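Local coordinates for RPA0582 (Rhodopseudomonas palustris, PDB 3HHL), which is of unknown function but belongs to the DUF1330 family, whose chains probably pair through alpha-beta folds of the dimeric alpha-beta barrel type, at residues C[11-14]-C[15-19]; C[43-46]-C[47-51]; C[103-107]-C[108-112]. One frame throughout, in Å; residues are numbered along the deposited sequence.

Contact 1. Residues C[11-14]-C[15-19]; sequences EVFA and QFRAN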
loop_
_atom_site.group_PDB
_atom_site.type_symbol
_atom_site.label_atom_id
_atom_site.label_comp_id
_atom_site.label_asym_id
_atom_site.label_seq_id
_atom_site.Cartn_x
_atom_site.Cartn_y
_atom_site.Cartn_z
ATOM N N GLU C 11 0.374 -19.999 -10.514
ATOM C CA GLU C 11 1.201 -20.536 -9.438
ATOM C C GLU C 11 0.972 -19.793 -8.138
ATOM O O GLU C 11 0.835 -20.401 -7.075
ATOM C CB GLU C 11 2.678 -20.408 -9.767
ATOM C CG GLU C 11 3.119 -21.205 -10.943
ATOM C CD GLU C 11 4.643 -21.377 -10.988
ATOM O OE1 GLU C 11 5.371 -20.667 -10.246
ATOM O OE2 GLU C 11 5.120 -22.224 -11.775
ATOM N N VAL C 12 0.954 -18.473 -8.227
ATOM C CA VAL C 12 0.742 -17.612 -7.082
ATOM C C VAL C 12 -0.691 -17.693 -6.565
ATOM O O VAL C 12 -0.925 -17.671 -5.349
ATOM C CB VAL C 12 1.157 -16.179 -7.434
ATOM C CG1 VAL C 12 0.733 -15.170 -6.347
ATOM C CG2 VAL C 12 2.680 -16.145 -7.690
ATOM N N PHE C 13 -1.664 -17.810 -7.452
ATOM C CA PHE C 13 -3.030 -18.021 -6.965
ATOM C C PHE C 13 -3.167 -19.366 -6.233
ATOM O O PHE C 13 -3.963 -19.502 -5.298
ATOM C CB PHE C 13 -4.049 -17.906 -8.081
ATOM C CG PHE C 13 -5.446 -17.737 -7.588
ATOM C CD1 PHE C 13 -5.883 -16.540 -7.137
ATOM C CD2 PHE C 13 -6.317 -18.795 -7.559
ATOM C CE1 PHE C 13 -7.165 -16.373 -6.656
ATOM C CE2 PHE C 13 -7.614 -18.619 -7.087
ATOM C CZ PHE C 13 -8.014 -17.405 -6.624
ATOM N N ALA C 14 -2.379 -20.349 -6.638
ATOM C CA ALA C 14 -2.357 -21.635 -5.942
ATOM C C ALA C 14 -1.846 -21.403 -4.506
ATOM O O ALA C 14 -2.414 -21.916 -3.535
ATOM C CB ALA C 14 -1.490 -22.677 -6.702
ATOM N N GLN C 15 -0.803 -20.592 -4.385
ATOM C CA GLN C 15 -0.263 -20.236 -3.095
ATOM C C GLN C 15 -1.279 -19.528 -2.194
ATOM O O GLN C 15 -1.280 -19.754 -0.993
ATOM C CB GLN C 15 0.968 -19.356 -3.261
ATOM C CG GLN C 15 2.249 -20.151 -3.550
ATOM C CD GLN C 15 3.425 -19.258 -3.918
ATOM O OE1 GLN C 15 3.241 -18.197 -4.500
ATOM N NE2 GLN C 15 4.627 -19.684 -3.578
ATOM N N PHE C 16 -2.099 -18.663 -2.786
ATOM C CA PHE C 16 -3.182 -17.949 -2.099
ATOM C C PHE C 16 -4.168 -18.948 -1.509
ATOM O O PHE C 16 -4.448 -18.894 -0.339
ATOM C CB PHE C 16 -3.853 -17.021 -3.111
ATOM C CG PHE C 16 -4.964 -16.203 -2.564
ATOM C CD1 PHE C 16 -4.720 -14.985 -1.998
ATOM C CD2 PHE C 16 -6.271 -16.624 -2.693
ATOM C CE1 PHE C 16 -5.771 -14.221 -1.484
ATOM C CE2 PHE C 16 -7.305 -15.886 -2.189
ATOM C CZ PHE C 16 -7.063 -14.684 -1.580
ATOM N N ARG C 17 -4.634 -19.888 -2.324
ATOM C CA ARG C 17 -5.549 -20.928 -1.883
ATOM C C ARG C 17 -4.903 -21.842 -0.841
ATOM O O ARG C 17 -5.563 -22.281 0.115
ATOM C CB ARG C 17 -6.008 -21.757 -3.088
ATOM C CG ARG C 17 -6.840 -20.982 -4.131
ATOM C CD ARG C 17 -7.257 -21.870 -5.307
ATOM N NE ARG C 17 -6.108 -22.274 -6.104
ATOM C CZ ARG C 17 -6.158 -22.575 -7.391
ATOM N NH1 ARG C 17 -7.320 -22.525 -8.037
ATOM N NH2 ARG C 17 -5.048 -22.939 -8.018
ATOM N N ALA C 18 -3.621 -22.149 -1.025
ATOM C CA ALA C 18 -2.884 -23.034 -0.083
ATOM C C ALA C 18 -2.909 -22.477 1.361
ATOM O O ALA C 18 -3.037 -23.215 2.337
ATOM C CB ALA C 18 -1.469 -23.186 -0.536
ATOM N N ASN C 19 -2.808 -21.155 1.481
ATOM C CA ASN C 19 -2.837 -20.527 2.753
ATOM C C ASN C 19 -4.269 -20.142 3.152
ATOM O O ASN C 19 -4.708 -19.008 2.973
ATOM C CB ASN C 19 -1.950 -19.320 2.781
ATOM C CG ASN C 19 -1.837 -18.772 4.164
ATOM O OD1 ASN C 19 -2.364 -19.372 5.136
ATOM N ND2 ASN C 19 -1.174 -17.659 4.291
#
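In the conformer described here, the Arg17 guanidinium has Phe13 CD2 over one face, 3.6 Å above its plane and near its margin rather than over its middle, while Ala14 CB sits at its edge, 3.8 Å from Arg17 NH2. The two flat groups are not stacked: their planes stand 67° apart, and Arg17 NH1 lies in the plane of the Phe13 ring, at its edge. The methylenes share the contact, with Arg17 CD 3.7 Å from Phe13 CE2, and a bend at chi3 (-67°) turns the guanidinium back toward Ala14. Because Arg17 was modelled in two conformers, this placement is one of two.

Phe13 also meets Phe16, whose ring is nearly parallel to it (18°) but slid aside, leaving the centroids 5.5 Å apart and little overlap. Their nearest atoms, Phe13 CE1 and Phe16 CD2, are 4.1 Å apart. Along the backbone, i to i+4 bonds run from Gln15 N to Glu11 O, Phe16 N to Val12 O, Arg17 N to Phe13 O (3.1 Å) and Ala18 N to Ala14 O (2.8 Å).

Phe13 packs on Val102 and Ile105 of helix 98-106, and Phe16 on Ile25 and Met27 of strand 25-33; both also touch apolar side chains of the other subunit. This is an amphipathic helix, with phenylalanines at i and i+3 facing the fold and the dimer partner.

Contact 2. Residues C[43-46]-C[47-51]; sequences RETT and GAEAY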
loop_
_atom_site.group_PDB
_atom_site.type_symbol
_atom_site.label_atom_id
_atom_site.label_comp_id
_atom_site.label_asym_id
_atom_site.label_seq_id
_atom_site.Cartn_x
_atom_site.Cartn_y
_atom_site.Cartn_z
ATOM N N ARG C 43 -12.504 -0.972 -28.862
ATOM C CA ARG C 43 -13.426 0.134 -28.552
ATOM C C ARG C 43 -12.744 1.211 -27.705
ATOM O O ARG C 43 -11.855 0.919 -26.921
ATOM C CB ARG C 43 -14.739 -0.403 -27.942
ATOM C CG ARG C 43 -15.161 0.104 -26.530
ATOM C CD ARG C 43 -14.754 -0.836 -25.359
ATOM N NE ARG C 43 -15.112 -2.240 -25.588
ATOM C CZ ARG C 43 -15.927 -2.997 -24.839
ATOM N NH1 ARG C 43 -16.526 -2.532 -23.739
ATOM N NH2 ARG C 43 -16.143 -4.261 -25.196
ATOM N N GLU C 44 -13.154 2.452 -27.915
ATOM C CA GLU C 44 -12.516 3.607 -27.319
ATOM C C GLU C 44 -13.258 4.009 -26.039
ATOM O O GLU C 44 -14.424 4.416 -26.088
ATOM C CB GLU C 44 -12.501 4.769 -28.335
ATOM N N THR C 45 -12.605 3.838 -24.890
ATOM C CA THR C 45 -13.059 4.439 -23.619
ATOM C C THR C 45 -11.830 4.707 -22.762
ATOM O O THR C 45 -10.752 4.218 -23.047
ATOM C CB THR C 45 -14.042 3.550 -22.805
ATOM O OG1 THR C 45 -13.298 2.705 -21.939
ATOM C CG2 THR C 45 -14.929 2.668 -23.673
ATOM N N THR C 46 -11.978 5.499 -21.716
ATOM C CA THR C 46 -10.851 5.739 -20.815
ATOM C C THR C 46 -10.656 4.557 -19.838
ATOM O O THR C 46 -11.560 3.762 -19.616
ATOM C CB THR C 46 -11.028 7.054 -20.027
ATOM O OG1 THR C 46 -12.123 6.936 -19.115
ATOM C CG2 THR C 46 -11.259 8.226 -20.978
ATOM N N GLY C 47 -9.464 4.420 -19.280
ATOM C CA GLY C 47 -9.245 3.436 -18.229
ATOM C C GLY C 47 -10.194 3.613 -17.049
ATOM O O GLY C 47 -10.682 2.641 -16.525
ATOM N N ALA C 48 -10.447 4.856 -16.645
ATOM C CA ALA C 48 -11.426 5.180 -15.599
ATOM C C ALA C 48 -12.808 4.645 -15.933
ATOM O O ALA C 48 -13.456 3.995 -15.102
ATOM C CB ALA C 48 -11.502 6.673 -15.366
ATOM N N GLU C 49 -13.261 4.899 -17.146
ATOM C CA GLU C 49 -14.563 4.406 -17.536
ATOM C C GLU C 49 -14.636 2.865 -17.428
ATOM O O GLU C 49 -15.618 2.323 -16.925
ATOM C CB GLU C 49 -14.932 4.918 -18.936
ATOM C CG GLU C 49 -15.218 6.435 -18.942
ATOM C CD GLU C 49 -15.465 7.031 -20.352
ATOM O OE1 GLU C 49 -14.942 6.499 -21.377
ATOM O OE2 GLU C 49 -16.196 8.051 -20.435
ATOM N N ALA C 50 -13.604 2.165 -17.894
ATOM C CA ALA C 50 -13.598 0.700 -17.875
ATOM C C ALA C 50 -13.473 0.173 -16.445
ATOM O O ALA C 50 -14.122 -0.784 -16.091
ATOM C CB ALA C 50 -12.471 0.145 -18.762
ATOM N N TYR C 51 -12.639 0.809 -15.634
ATOM C CA TYR C 51 -12.526 0.440 -14.239
ATOM C C TYR C 51 -13.840 0.658 -13.485
ATOM O O TYR C 51 -14.191 -0.122 -12.628
ATOM C CB TYR C 51 -11.368 1.160 -13.548
ATOM C CG TYR C 51 -10.997 0.498 -12.229
ATOM C CD1 TYR C 51 -11.449 0.994 -11.023
ATOM C CD2 TYR C 51 -10.242 -0.659 -12.201
ATOM C CE1 TYR C 51 -11.132 0.364 -9.823
ATOM C CE2 TYR C 51 -9.909 -1.269 -11.016
ATOM C CZ TYR C 51 -10.352 -0.768 -9.829
ATOM O OH TYR C 51 -10.025 -1.418 -8.649
#
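Thr46 and Glu49 form a capping box at the start of helix 47-64, each side chain accepting a hydrogen bond from the other's backbone N-H. In one direction Glu49 N donates to Thr46 OG1 over 3.1 Å, with an angle of 161° at the hydrogen. In the other, Thr46 N donates to Glu49 OE1, also 3.1 Å away and straighter at 167°; the donor meets the carboxylate oxygen on its anti side and well out of the carboxylate plane.

Torsions account for both halves of the box. Thr46 OG1 lies between the backbone N and the carbonyl carbon (chi1 67°), which turns it back over the first turn toward Glu49 N, whereas Glu49 keeps CG anti to its carbonyl carbon and extends from there to bring OE1 back to Thr46 N. The two side chains run obliquely past one another, with Thr46 OG1 also 3.8 Å from Ala48 CB.

The OG1 half of the box serves a first-turn N-H, Glu49 N, which comes too early for an i to i+4 bond within the helix; the carboxylate half closes back on the N-H of the N-cap residue, Thr46, just before Gly47 opens the helix. The regular i to i+4 pattern begins with Ala50 N bonding to Thr46 O at 3.1 Å. That carbonyl has a second donor, Thr45 OG1, 3.1 Å from Thr46 O and above the carbonyl plane, on the opposite face from Ala50 N.

Thr45 CB lies beside the same carboxylate oxygen, 3.4 Å from Glu49 OE1. Around this turn, Thr45 and Ala50 rest on Ala37 and Tyr39 of the preceding loop, and backbone bonds join Thr45 to Ala37 and Gly47 to Pro35. Tyr51 carries the helix inward, onto Val31 and Leu33 of strand 25-33.

Contact 3. Residues C[103-107]-C[108-112]; sequences EMIRD and PVYRE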
loop_
_atom_site.group_PDB
_atom_site.type_symbol
_atom_site.label_atom_id
_atom_site.label_comp_id
_atom_site.label_asym_id
_atom_site.label_seq_id
_atom_site.Cartn_x
_atom_site.Cartn_y
_atom_site.Cartn_z
ATOM N N GLU C 103 -14.571 -17.697 -4.242
ATOM C CA GLU C 103 -15.892 -17.863 -4.784
ATOM C C GLU C 103 -16.215 -16.679 -5.695
ATOM O O GLU C 103 -16.811 -16.847 -6.755
ATOM C CB GLU C 103 -16.930 -18.034 -3.665
ATOM C CG GLU C 103 -16.915 -19.413 -3.015
ATOM C CD GLU C 103 -17.099 -20.533 -4.011
ATOM O OE1 GLU C 103 -17.918 -20.363 -4.948
ATOM O OE2 GLU C 103 -16.440 -21.584 -3.849
HETATM N N MSE C 104 -15.802 -15.488 -5.286
HETATM C CA MSE C 104 -16.021 -14.290 -6.089
HETATM C C MSE C 104 -15.296 -14.394 -7.425
HETATM O O MSE C 104 -15.820 -14.050 -8.494
HETATM C CB MSE C 104 -15.504 -13.049 -5.356
HETATM C CG MSE C 104 -15.360 -11.805 -6.241
HETATM SE SE MSE C 104 -14.914 -10.192 -5.269
HETATM C CE MSE C 104 -12.980 -10.466 -5.266
ATOM N N ILE C 105 -14.064 -14.850 -7.344
ATOM C CA ILE C 105 -13.241 -14.969 -8.523
ATOM C C ILE C 105 -13.815 -16.011 -9.478
ATOM O O ILE C 105 -13.606 -15.929 -10.688
ATOM C CB ILE C 105 -11.784 -15.285 -8.098
ATOM C CG1 ILE C 105 -11.059 -13.964 -7.969
ATOM C CG2 ILE C 105 -11.042 -16.238 -9.067
ATOM C CD1 ILE C 105 -9.533 -14.172 -7.952
ATOM N N ARG C 106 -14.538 -16.985 -8.944
ATOM C CA ARG C 106 -15.112 -18.017 -9.794
ATOM C C ARG C 106 -16.473 -17.694 -10.321
ATOM O O ARG C 106 -16.933 -18.341 -11.245
ATOM C CB ARG C 106 -15.178 -19.332 -9.047
ATOM C CG ARG C 106 -13.811 -19.894 -8.722
ATOM C CD ARG C 106 -14.011 -21.146 -7.939
ATOM N NE ARG C 106 -12.783 -21.867 -7.627
ATOM C CZ ARG C 106 -12.780 -22.984 -6.915
ATOM N NH1 ARG C 106 -13.932 -23.483 -6.458
ATOM N NH2 ARG C 106 -11.637 -23.587 -6.630
ATOM N N ASP C 107 -17.111 -16.689 -9.754
ATOM C CA ASP C 107 -18.472 -16.370 -10.114
ATOM C C ASP C 107 -18.570 -15.884 -11.581
ATOM O O ASP C 107 -17.811 -15.019 -11.999
ATOM C CB ASP C 107 -19.035 -15.315 -9.179
ATOM C CG ASP C 107 -20.471 -15.039 -9.444
ATOM O OD1 ASP C 107 -21.326 -15.389 -8.621
ATOM O OD2 ASP C 107 -20.758 -14.467 -10.496
ATOM N N PRO C 108 -19.515 -16.440 -12.353
ATOM C CA PRO C 108 -19.612 -16.077 -13.756
ATOM C C PRO C 108 -19.859 -14.605 -13.998
ATOM O O PRO C 108 -19.320 -14.050 -14.968
ATOM C CB PRO C 108 -20.792 -16.918 -14.275
ATOM C CG PRO C 108 -21.470 -17.470 -13.055
ATOM C CD PRO C 108 -20.446 -17.524 -11.993
ATOM N N VAL C 109 -20.639 -13.958 -13.150
ATOM C CA VAL C 109 -20.795 -12.526 -13.303
ATOM C C VAL C 109 -19.477 -11.805 -13.054
ATOM O O VAL C 109 -19.179 -10.853 -13.765
ATOM C CB VAL C 109 -21.892 -11.966 -12.410
ATOM C CG1 VAL C 109 -21.980 -10.447 -12.525
ATOM C CG2 VAL C 109 -23.228 -12.613 -12.785
ATOM N N TYR C 110 -18.694 -12.240 -12.066
ATOM C CA TYR C 110 -17.376 -11.622 -11.802
ATOM C C TYR C 110 -16.427 -11.883 -12.926
ATOM O O TYR C 110 -15.715 -10.990 -13.321
ATOM C CB TYR C 110 -16.706 -12.120 -10.514
ATOM C CG TYR C 110 -15.390 -11.410 -10.217
ATOM C CD1 TYR C 110 -15.360 -10.202 -9.522
ATOM C CD2 TYR C 110 -14.189 -11.940 -10.654
ATOM C CE1 TYR C 110 -14.169 -9.548 -9.285
ATOM C CE2 TYR C 110 -12.994 -11.315 -10.414
ATOM C CZ TYR C 110 -12.975 -10.116 -9.744
ATOM O OH TYR C 110 -11.750 -9.501 -9.540
ATOM N N ARG C 111 -16.409 -13.107 -13.437
ATOM C CA ARG C 111 -15.482 -13.458 -14.522
ATOM C C ARG C 111 -15.700 -12.629 -15.783
ATOM O O ARG C 111 -14.756 -12.435 -16.546
ATOM C CB ARG C 111 -15.480 -14.956 -14.832
ATOM C CG ARG C 111 -14.289 -15.674 -14.207
ATOM C CD ARG C 111 -14.428 -17.208 -14.190
ATOM N NE ARG C 111 -13.474 -17.814 -13.253
ATOM C CZ ARG C 111 -12.205 -18.088 -13.538
ATOM N NH1 ARG C 111 -11.734 -17.826 -14.757
ATOM N NH2 ARG C 111 -11.412 -18.616 -12.607
ATOM N N GLU C 112 -16.920 -12.121 -15.989
ATOM C CA GLU C 112 -17.189 -11.128 -17.061
ATOM C C GLU C 112 -16.756 -9.708 -16.639
ATOM O O GLU C 112 -16.147 -8.963 -17.405
ATOM C CB GLU C 112 -18.686 -11.060 -17.466
ATOM C CG GLU C 112 -19.217 -12.161 -18.399
ATOM C CD GLU C 112 -18.369 -12.375 -19.655
ATOM O OE1 GLU C 112 -18.390 -11.488 -20.535
ATOM O OE2 GLU C 112 -17.686 -13.433 -19.742
#
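Met104, present as selenomethionine, lays its CG over one face of the Tyr110 ring, 4.0 Å from the centroid and 26° off the ring normal, a CH-pi contact. Its SE follows at 4.8 Å from the same centroid but oblique to the ring, a Met-aromatic approach. On the Met104 side this depends on CG being anti to the backbone N (chi1 165°), which carries the chain toward the ring. Ile105 runs alongside the tyrosine and points the same way, its CG1 4.1 Å from Tyr110 CE2.

The helix breaks at Asp107, between the residues that meet here. Asp107 is the first residue past helix 98-106 to leave helical geometry, yet also the N-cap of helix 108-113, so one helix ends and the next starts in a new direction, with Pro108 leading it. Its OD2 receives weak bonds from Val109 N (2.7 Å) and Tyr110 N (3.4 Å), while Asp107 O accepts from Arg111 N at 2.8 Å. In the shorter of the weak bonds the angle at the hydrogen is only 130°.

Further out, Asp107 OD1 pairs in a salt bridge with Arg64, and Tyr110 OH hydrogen-bonds to Tyr54 OH, tying this junction to helix 47-64. With the ring and hydroxyl of Tyr110 cut back to an alanine, Tyr54 OH would probably lose this partner and a gap would be likely to open beside Met104 and Ile105. Helix 47-64 also supplies Ser58 and Ser62, which touch Tyr110 and Met104 respectively, and Val61, which touches Asp107 and Val109. The exposed Arg106 side chain comes within about 3 Å of a bound sulfate.

Contacts 1 and 3 touch directly, Phe13 CE1 lying 3.5 Å from Ile105 CD1, although their centres are about 17 Å apart; the helix of residues 10-18 thus packs on the end of helix 98-106. Contact 2 stands apart: its centre is about 30 Å from that of contact 1, on the opposite side of the chain's centre, and its nearest atoms are about 8 Å from contact 3. Helix 47-64 nevertheless relates the two, starting at contact 2 and later supplying partners to contact 3. No active site is established here. The sulfate near Arg106 and the glycol molecules near Gln15, Phe13 and Arg111 probably come from the crystallisation liquor.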